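Bradavidin 2 (Bradyrhizobium japonicum, PDB 4GGT) binds biotin, as a secreted member of the avidin family built on a single antiparallel beta barrel. Local coordinates at residues L10-W16 against I82-M87. Numbering follows the deposited sequence.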
ATOM      1  N   LEU A  10      -6.171 -12.561   4.866  1.00 31.27           N
ATOM      2  CA  LEU A  10      -6.272 -11.740   3.617  1.00 30.44           C
ATOM      3  C   LEU A  10      -6.830 -12.530   2.427  1.00 30.40           C
ATOM      4  O   LEU A  10      -6.130 -13.384   1.876  1.00 30.82           O
ATOM      5  CB  LEU A  10      -4.905 -11.107   3.277  1.00 30.69           C
ATOM      6  CG  LEU A  10      -4.806 -10.172   2.064  1.00 30.19           C
ATOM      7  CD1 LEU A  10      -5.798  -9.002   2.138  1.00 30.44           C
ATOM      8  CD2 LEU A  10      -3.364  -9.661   1.879  1.00 30.39           C
ATOM      9  N   PRO A  11      -8.085 -12.237   2.005  1.00 30.05           N
ATOM     10  CA  PRO A  11      -8.606 -12.937   0.831  1.00 29.41           C
ATOM     11  C   PRO A  11      -7.770 -12.612  -0.397  1.00 28.67           C
ATOM     12  O   PRO A  11      -7.260 -11.480  -0.536  1.00 28.65           O
ATOM     13  CB  PRO A  11     -10.018 -12.371   0.654  1.00 29.59           C
ATOM     14  CG  PRO A  11     -10.347 -11.712   1.939  1.00 31.05           C
ATOM     15  CD  PRO A  11      -9.048 -11.249   2.527  1.00 30.33           C
ATOM     16  N   ALA A  12      -7.650 -13.600  -1.274  1.00 27.78           N
ATOM     17  CA  ALA A  12      -6.823 -13.493  -2.472  1.00 25.82           C
ATOM     18  C   ALA A  12      -7.345 -14.450  -3.538  1.00 26.34           C
ATOM     19  O   ALA A  12      -7.645 -15.603  -3.223  1.00 26.74           O
ATOM     20  CB  ALA A  12      -5.369 -13.774  -2.147  1.00 25.39           C
ATOM     21  N   PRO A  13      -7.487 -13.962  -4.789  1.00 25.62           N
ATOM     22  CA  PRO A  13      -7.253 -12.554  -5.107  1.00 24.65           C
ATOM     23  C   PRO A  13      -8.302 -11.621  -4.537  1.00 24.18           C
ATOM     24  O   PRO A  13      -9.433 -12.025  -4.215  1.00 23.96           O
ATOM     25  CB  PRO A  13      -7.257 -12.519  -6.648  1.00 25.09           C
ATOM     26  CG  PRO A  13      -7.146 -13.975  -7.060  1.00 24.36           C
ATOM     27  CD  PRO A  13      -7.816 -14.738  -6.003  1.00 26.29           C
ATOM     28  N   SER A  14      -7.939 -10.352  -4.399  1.00 22.40           N
ATOM     29  CA  SER A  14      -8.900  -9.376  -3.946  1.00 20.93           C
ATOM     30  C   SER A  14      -8.402  -8.034  -4.391  1.00 20.32           C
ATOM     31  O   SER A  14      -7.253  -7.909  -4.824  1.00 21.28           O
ATOM     32  CB  SER A  14      -9.072  -9.430  -2.422  1.00 20.61           C
ATOM     33  OG  SER A  14      -7.849  -9.222  -1.750  1.00 20.47           O
ATOM     34  N   TYR A  15      -9.276  -7.046  -4.316  1.00 20.25           N
ATOM     35  CA  TYR A  15      -8.966  -5.728  -4.835  1.00 19.85           C
ATOM     36  C   TYR A  15      -9.544  -4.680  -3.878  1.00 19.90           C
ATOM     37  O   TYR A  15     -10.721  -4.756  -3.506  1.00 19.62           O
ATOM     38  CB  TYR A  15      -9.546  -5.618  -6.235  1.00 21.40           C
ATOM     39  CG  TYR A  15      -9.424  -4.274  -6.889  1.00 21.42           C
ATOM     40  CD1 TYR A  15      -8.195  -3.797  -7.317  1.00 24.98           C
ATOM     41  CD2 TYR A  15     -10.544  -3.499  -7.111  1.00 25.17           C
ATOM     42  CE1 TYR A  15      -8.081  -2.559  -7.945  1.00 26.13           C
ATOM     43  CE2 TYR A  15     -10.448  -2.270  -7.734  1.00 26.00           C
ATOM     44  CZ  TYR A  15      -9.210  -1.811  -8.150  1.00 25.94           C
ATOM     45  OH  TYR A  15      -9.133  -0.586  -8.765  1.00 27.86           O
ATOM     46  N   TRP A  16      -8.700  -3.723  -3.478  1.00 20.21           N
ATOM     47  CA  TRP A  16      -9.028  -2.757  -2.444  1.00 20.28           C
ATOM     48  C   TRP A  16      -8.637  -1.357  -2.898  1.00 20.64           C
ATOM     49  O   TRP A  16      -7.665  -1.180  -3.651  1.00 19.44           O
ATOM     50  CB  TRP A  16      -8.266  -3.063  -1.151  1.00 20.95           C
ATOM     51  CG  TRP A  16      -8.362  -4.504  -0.628  1.00 21.80           C
ATOM     52  CD1 TRP A  16      -7.864  -5.621  -1.207  1.00 22.66           C
ATOM     53  CD2 TRP A  16      -8.967  -4.924   0.609  1.00 21.37           C
ATOM     54  NE1 TRP A  16      -8.127  -6.734  -0.421  1.00 22.72           N
ATOM     55  CE2 TRP A  16      -8.812  -6.329   0.695  1.00 22.85           C
ATOM     56  CE3 TRP A  16      -9.638  -4.249   1.642  1.00 22.97           C
ATOM     57  CZ2 TRP A  16      -9.304  -7.072   1.769  1.00 22.90           C
ATOM     58  CZ3 TRP A  16     -10.117  -4.985   2.721  1.00 21.69           C
ATOM     59  CH2 TRP A  16      -9.946  -6.379   2.779  1.00 23.69           C
ATOM     60  N   ILE A  82      -7.242  -6.421   9.170  1.00 23.76           N
ATOM     61  CA  ILE A  82      -8.377  -6.658   8.305  1.00 24.71           C
ATOM     62  C   ILE A  82      -9.593  -6.957   9.164  1.00 24.71           C
ATOM     63  O   ILE A  82      -9.542  -7.843  10.021  1.00 25.84           O
ATOM     64  CB  ILE A  82      -8.122  -7.832   7.322  1.00 25.18           C
ATOM     65  CG1 ILE A  82      -6.902  -7.542   6.444  1.00 27.72           C
ATOM     66  CG2 ILE A  82      -9.314  -8.031   6.423  1.00 27.90           C
ATOM     67  CD1 ILE A  82      -6.109  -8.760   6.116  1.00 30.66           C
ATOM     68  N   LYS A  83     -10.655  -6.198   8.941  1.00 24.18           N
ATOM     69  CA  LYS A  83     -11.912  -6.374   9.649  1.00 24.95           C
ATOM     70  C   LYS A  83     -12.980  -6.446   8.591  1.00 25.43           C
ATOM     71  O   LYS A  83     -13.490  -5.421   8.129  1.00 25.41           O
ATOM     72  CB  LYS A  83     -12.153  -5.217  10.623  1.00 24.43           C
ATOM     73  CG  LYS A  83     -11.081  -5.103  11.732  1.00 25.94           C
ATOM     74  CD  LYS A  83     -11.052  -6.366  12.615  1.00 26.91           C
ATOM     75  CE  LYS A  83      -9.839  -6.378  13.510  1.00 30.81           C
ATOM     76  NZ  LYS A  83      -9.783  -7.602  14.356  1.00 33.02           N
ATOM     77  N   GLY A  84     -13.257  -7.669   8.142  1.00 26.67           N
ATOM     78  CA  GLY A  84     -14.226  -7.884   7.075  1.00 27.49           C
ATOM     79  C   GLY A  84     -13.811  -7.210   5.786  1.00 26.95           C
ATOM     80  O   GLY A  84     -12.757  -7.520   5.246  1.00 28.70           O
ATOM     81  N   SER A  85     -14.613  -6.250   5.324  1.00 27.12           N
ATOM     82  CA  SER A  85     -14.425  -5.608   4.016  1.00 27.00           C
ATOM     83  C   SER A  85     -13.585  -4.307   4.135  1.00 25.46           C
ATOM     84  O   SER A  85     -13.450  -3.535   3.192  1.00 23.71           O
ATOM     85  CB  SER A  85     -15.790  -5.348   3.364  1.00 28.32           C
ATOM     86  OG  SER A  85     -15.631  -4.970   2.007  1.00 34.28           O
ATOM     87  N   GLN A  86     -13.037  -4.068   5.322  1.00 23.81           N
ATOM     88  CA  GLN A  86     -12.270  -2.840   5.558  1.00 23.96           C
ATOM     89  C   GLN A  86     -10.899  -3.139   6.145  1.00 22.85           C
ATOM     90  O   GLN A  86     -10.725  -4.093   6.925  1.00 22.92           O
ATOM     91  CB  GLN A  86     -13.055  -1.886   6.462  1.00 24.84           C
ATOM     92  CG  GLN A  86     -14.318  -1.342   5.733  1.00 27.60           C
ATOM     93  CD  GLN A  86     -14.572   0.168   5.862  1.00 36.63           C
ATOM     94  OE1 GLN A  86     -14.630   0.713   6.970  1.00 37.84           O
ATOM     95  NE2 GLN A  86     -14.783   0.842   4.711  1.00 39.28           N
ATOM     96  N   MET A  87      -9.928  -2.303   5.785  1.00 21.38           N
ATOM     97  CA  MET A  87      -8.558  -2.555   6.146  1.00 20.94           C
ATOM     98  C   MET A  87      -7.973  -1.244   6.662  1.00 19.89           C
ATOM     99  O   MET A  87      -7.328  -0.488   5.911  1.00 20.38           O
ATOM    100  CB  MET A  87      -7.755  -3.077   4.936  1.00 20.11           C
ATOM    101  CG  MET A  87      -6.295  -3.329   5.253  1.00 19.42           C
ATOM    102  SD  MET A  87      -5.292  -3.583   3.783  1.00 23.64           S
ATOM    103  CE  MET A  87      -5.934  -5.059   3.069  1.00 24.64           C
TER
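The methyl CE of M87 sits squarely over one face of the six-membered ring of W16, 3.8 Å from its centroid and only 8° off the ring normal, a CH-pi contact. M87 SD lies farther out above the same ring, completing a Met-aromatic pair. With CG anti to the backbone N (chi1 179°), the methionine side chain runs out extended, and the bend at chi3 sets its methyl over the ring. Its CB packs against W16 CZ3 at 3.8 Å, while the carbonyl carbon of Q86 lies at the ring edge. The far end of the indole reaches residues 82–85: W16 CH2 touches the branch methyl CG2 of I82 at 4.1 Å, and W16 CZ3 lies 3.7 Å from the carbonyl oxygen of S85. L10 joins from the N-terminal end, its CB 3.9 Å from I82 CD1 and its CD1 against M87 CE.

No hydrogen bond crosses between the segments; polar bonds instead set the indole from its own side. W16 NE1 donates, close to the ring plane, to S14 OG at 2.8 Å, and S14 OG in turn donates to P11 O at 2.6 Å from above the carbonyl plane. A leucine in place of W16 would probably leave the M87 methyl without its aromatic face and S14 OG without its indole donor, opening a gap beside the turn.

I82 and M87 also pack on L63, and W16 on I26. The type II' turn from K83 to Q86 lies in the connection between strands 74–80 and 86–95. W16, from the first strand, packs against this connection and against R113 of the last strand, consistent with the closing of one end of the eight-stranded antiparallel barrel characteristic of the avidin fold.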